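Local coordinates for putative dihydrodipicolinate synthase family protein (Coccidioides immitis, PDB 3QFE) that is of unknown precise function but belongs to the dihydrodipicolinate synthase family, whose members fold as TIM barrels, at residues I262-A274 and I279-P291. Sequence-based numbering, arbitrary orientation.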
# COMPACT_ATOMS: atom_id res chain seq x y z
N ILE A 262 -0.35 -13.10 1.67
CA ILE A 262 -1.09 -12.32 2.68
C ILE A 262 -1.09 -12.92 4.09
O ILE A 262 -0.91 -12.19 5.07
CB ILE A 262 -2.54 -12.03 2.20
CG1 ILE A 262 -2.55 -10.95 1.12
CG2 ILE A 262 -3.45 -11.60 3.37
CD1 ILE A 262 -3.73 -11.07 0.17
N ALA A 263 -1.29 -14.22 4.21
CA ALA A 263 -1.36 -14.85 5.52
C ALA A 263 -0.06 -14.72 6.32
O ALA A 263 -0.08 -14.57 7.56
CB ALA A 263 -1.76 -16.31 5.39
N THR A 264 1.07 -14.78 5.62
CA THR A 264 2.38 -14.67 6.25
C THR A 264 2.64 -13.23 6.69
O THR A 264 3.10 -13.00 7.80
CB THR A 264 3.50 -15.19 5.31
OG1 THR A 264 3.29 -16.57 5.04
CG2 THR A 264 4.85 -15.07 5.97
N THR A 265 2.33 -12.28 5.82
CA THR A 265 2.45 -10.87 6.13
C THR A 265 1.61 -10.48 7.36
O THR A 265 2.13 -9.88 8.29
CB THR A 265 2.10 -9.97 4.92
OG1 THR A 265 3.08 -10.18 3.91
CG2 THR A 265 2.09 -8.46 5.31
N LYS A 266 0.33 -10.86 7.37
CA LYS A 266 -0.54 -10.63 8.55
C LYS A 266 0.05 -11.18 9.84
O LYS A 266 0.00 -10.52 10.87
CB LYS A 266 -1.95 -11.20 8.35
CG LYS A 266 -2.72 -10.58 7.20
CD LYS A 266 -4.20 -10.99 7.22
CE LYS A 266 -4.92 -10.22 8.30
NZ LYS A 266 -6.38 -10.41 8.31
N TYR A 267 0.64 -12.38 9.77
CA TYR A 267 1.20 -13.03 10.95
C TYR A 267 2.46 -12.29 11.44
O TYR A 267 2.71 -12.14 12.64
CB TYR A 267 1.48 -14.51 10.70
CG TYR A 267 2.23 -15.15 11.85
CD1 TYR A 267 1.56 -15.53 13.02
CD2 TYR A 267 3.62 -15.30 11.81
CE1 TYR A 267 2.25 -16.08 14.09
CE2 TYR A 267 4.31 -15.84 12.88
CZ TYR A 267 3.62 -16.23 14.02
OH TYR A 267 4.31 -16.76 15.10
N ALA A 268 3.27 -11.80 10.49
CA ALA A 268 4.47 -11.05 10.86
C ALA A 268 4.06 -9.75 11.55
O ALA A 268 4.60 -9.40 12.58
CB ALA A 268 5.34 -10.78 9.63
N ALA A 269 3.07 -9.07 11.00
CA ALA A 269 2.54 -7.86 11.63
C ALA A 269 2.00 -8.19 13.02
O ALA A 269 2.21 -7.43 13.96
CB ALA A 269 1.46 -7.26 10.77
N ALA A 270 1.34 -9.35 13.15
CA ALA A 270 0.78 -9.75 14.44
C ALA A 270 1.87 -9.81 15.50
O ALA A 270 1.64 -9.41 16.65
CB ALA A 270 0.06 -11.07 14.34
N ILE A 271 3.05 -10.32 15.16
CA ILE A 271 4.00 -10.57 16.23
C ILE A 271 5.04 -9.49 16.37
O ILE A 271 5.81 -9.49 17.34
CB ILE A 271 4.63 -11.98 16.15
CG1 ILE A 271 5.35 -12.20 14.82
CG2 ILE A 271 3.56 -13.06 16.45
CD1 ILE A 271 6.49 -13.18 14.95
N PHE A 272 5.08 -8.57 15.42
CA PHE A 272 6.02 -7.48 15.51
C PHE A 272 5.30 -6.16 15.74
O PHE A 272 5.14 -5.75 16.88
CB PHE A 272 6.97 -7.47 14.31
CG PHE A 272 7.84 -8.70 14.24
CD1 PHE A 272 8.75 -8.98 15.28
CD2 PHE A 272 7.73 -9.59 13.17
CE1 PHE A 272 9.57 -10.14 15.24
CE2 PHE A 272 8.54 -10.75 13.11
CZ PHE A 272 9.46 -11.03 14.15
N SER A 273 4.82 -5.54 14.66
CA SER A 273 4.20 -4.22 14.76
C SER A 273 2.91 -4.14 15.61
O SER A 273 2.73 -3.19 16.37
CB SER A 273 3.91 -3.68 13.36
OG SER A 273 2.98 -4.53 12.74
N ALA A 274 2.03 -5.12 15.47
CA ALA A 274 0.77 -5.12 16.24
C ALA A 274 1.02 -5.23 17.74
O ALA A 274 0.42 -4.51 18.53
CB ALA A 274 -0.19 -6.21 15.76
N ILE A 279 -1.67 -4.19 20.85
CA ILE A 279 -2.90 -4.88 20.51
C ILE A 279 -2.80 -6.30 21.06
O ILE A 279 -1.88 -7.04 20.70
CB ILE A 279 -3.12 -4.88 18.99
CG1 ILE A 279 -3.36 -3.44 18.51
CG2 ILE A 279 -4.25 -5.81 18.60
CD1 ILE A 279 -3.02 -3.22 17.03
N GLU A 280 -3.72 -6.65 21.96
CA GLU A 280 -3.77 -7.98 22.58
C GLU A 280 -4.30 -9.04 21.60
O GLU A 280 -5.15 -8.72 20.74
CB GLU A 280 -4.67 -7.94 23.81
CG GLU A 280 -4.07 -7.20 25.03
CD GLU A 280 -4.77 -7.57 26.35
OE1 GLU A 280 -4.06 -7.89 27.34
OE2 GLU A 280 -6.03 -7.55 26.38
N ASP A 281 -3.81 -10.28 21.72
CA ASP A 281 -4.28 -11.42 20.90
C ASP A 281 -4.17 -11.09 19.41
O ASP A 281 -5.06 -11.44 18.63
CB ASP A 281 -5.75 -11.79 21.19
CG ASP A 281 -6.11 -11.82 22.69
OD1 ASP A 281 -5.42 -12.49 23.51
OD2 ASP A 281 -7.14 -11.18 23.03
N ALA A 282 -3.10 -10.40 19.01
CA ALA A 282 -2.99 -9.88 17.65
C ALA A 282 -3.00 -11.02 16.64
O ALA A 282 -3.54 -10.89 15.54
CB ALA A 282 -1.73 -9.02 17.49
N GLU A 283 -2.44 -12.15 17.04
CA GLU A 283 -2.36 -13.30 16.16
C GLU A 283 -3.72 -13.87 15.76
O GLU A 283 -3.88 -14.33 14.64
CB GLU A 283 -1.46 -14.39 16.75
CG GLU A 283 -1.33 -15.59 15.83
CD GLU A 283 -0.27 -16.58 16.28
OE1 GLU A 283 0.68 -16.15 16.98
OE2 GLU A 283 -0.40 -17.78 15.94
N GLU A 284 -4.69 -13.88 16.67
CA GLU A 284 -6.02 -14.39 16.33
C GLU A 284 -6.73 -13.40 15.40
O GLU A 284 -7.38 -13.82 14.45
CB GLU A 284 -6.85 -14.66 17.59
N LYS A 285 -6.52 -12.10 15.63
CA LYS A 285 -7.21 -11.03 14.94
C LYS A 285 -6.67 -10.82 13.54
O LYS A 285 -7.33 -10.19 12.69
CB LYS A 285 -7.06 -9.72 15.73
CG LYS A 285 -7.78 -9.71 17.05
CD LYS A 285 -7.30 -8.60 17.96
CE LYS A 285 -8.22 -8.49 19.17
NZ LYS A 285 -7.63 -7.58 20.19
N LEU A 286 -5.47 -11.33 13.30
CA LEU A 286 -4.82 -11.21 12.02
C LEU A 286 -4.74 -12.53 11.23
O LEU A 286 -3.93 -12.69 10.30
CB LEU A 286 -3.44 -10.55 12.17
CG LEU A 286 -3.57 -9.06 12.53
CD1 LEU A 286 -2.27 -8.49 13.09
CD2 LEU A 286 -4.05 -8.26 11.32
N ARG A 287 -5.60 -13.47 11.60
CA ARG A 287 -5.96 -14.55 10.68
C ARG A 287 -6.54 -13.98 9.38
O ARG A 287 -7.19 -12.95 9.38
CB ARG A 287 -6.99 -15.47 11.32
CG ARG A 287 -6.40 -16.36 12.39
CD ARG A 287 -7.49 -17.12 13.12
NE ARG A 287 -7.00 -17.54 14.43
CZ ARG A 287 -7.47 -18.56 15.13
NH1 ARG A 287 -8.47 -19.31 14.66
NH2 ARG A 287 -6.92 -18.85 16.31
N PRO A 288 -6.26 -14.63 8.25
CA PRO A 288 -6.99 -14.33 7.03
C PRO A 288 -8.49 -14.53 7.26
O PRO A 288 -8.88 -15.33 8.09
CB PRO A 288 -6.48 -15.37 6.03
CG PRO A 288 -5.50 -16.25 6.78
CD PRO A 288 -5.14 -15.57 8.04
N ARG A 289 -9.32 -13.79 6.53
CA ARG A 289 -10.76 -13.92 6.72
C ARG A 289 -11.22 -15.30 6.27
O ARG A 289 -10.72 -15.84 5.28
CB ARG A 289 -11.52 -12.81 5.97
CG ARG A 289 -12.70 -12.35 6.74
CD ARG A 289 -13.69 -11.49 5.96
NE ARG A 289 -14.66 -10.94 6.90
CZ ARG A 289 -15.37 -9.83 6.71
NH1 ARG A 289 -15.29 -9.15 5.57
NH2 ARG A 289 -16.18 -9.41 7.66
N LYS A 290 -12.15 -15.89 7.02
CA LYS A 290 -12.88 -17.09 6.65
C LYS A 290 -13.28 -17.08 5.18
O LYS A 290 -13.75 -16.07 4.68
CB LYS A 290 -14.17 -17.18 7.48
CG LYS A 290 -14.21 -18.32 8.40
CD LYS A 290 -15.18 -18.12 9.56
CE LYS A 290 -16.56 -17.71 9.13
NZ LYS A 290 -17.56 -18.41 9.99
N PRO A 291 -13.15 -18.23 4.49
CA PRO A 291 -12.72 -19.53 4.97
C PRO A 291 -11.22 -19.79 4.81
O PRO A 291 -10.81 -20.92 4.94
CB PRO A 291 -13.48 -20.49 4.06
CG PRO A 291 -13.47 -19.77 2.74
CD PRO A 291 -13.56 -18.29 3.07
O HOH W 1 -2.25 -14.80 9.37
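Leu286, which together with Lys266 and Ala274 has the most surface buried here, puts its two methyls on different neighbours: CD1 lies 3.6 Å from CA of Ala270, while CD2 meets CE of Lys266 at 3.7 Å. The lysine chain runs past the Leu286 carbonyl, its CB 3.2 Å from that O, and a bend at chi3 carries the amine on to the next peptide. There NZ donates to O of Arg287 at 2.9 Å, approaching from above the carbonyl plane, 49° out of it. The same amine forms a salt bridge with Glu57 and a hydrogen bond to O of Thr20, so three oxygens grip this buried charge. One water joins the carbonyls of Ala263 and Leu286, donating to both.

Farther along, the methyl of Ala274 packs on CB of Ala282 at 3.6 Å, and the backbone N of Ile279 donates a nearly straight hydrogen bond (164°) to O of Ala274, 3.1 Å away. Glu283 brings its carboxylate to the edge of the Tyr267 ring, the two planes 85° apart; the tyrosine hydroxyl itself bonds to Arg304.

The contact thus packs the short helix 282-285 against helix 262-271, in the helical C-terminal part of the chain, beside the loops that follow strands 13-17 and 48-51 of the barrel. Helix 31-42 touches Ala269 and Ile279, Phe22 of strand 22-23 meets Lys266, and helix 297-317 packs against Tyr267.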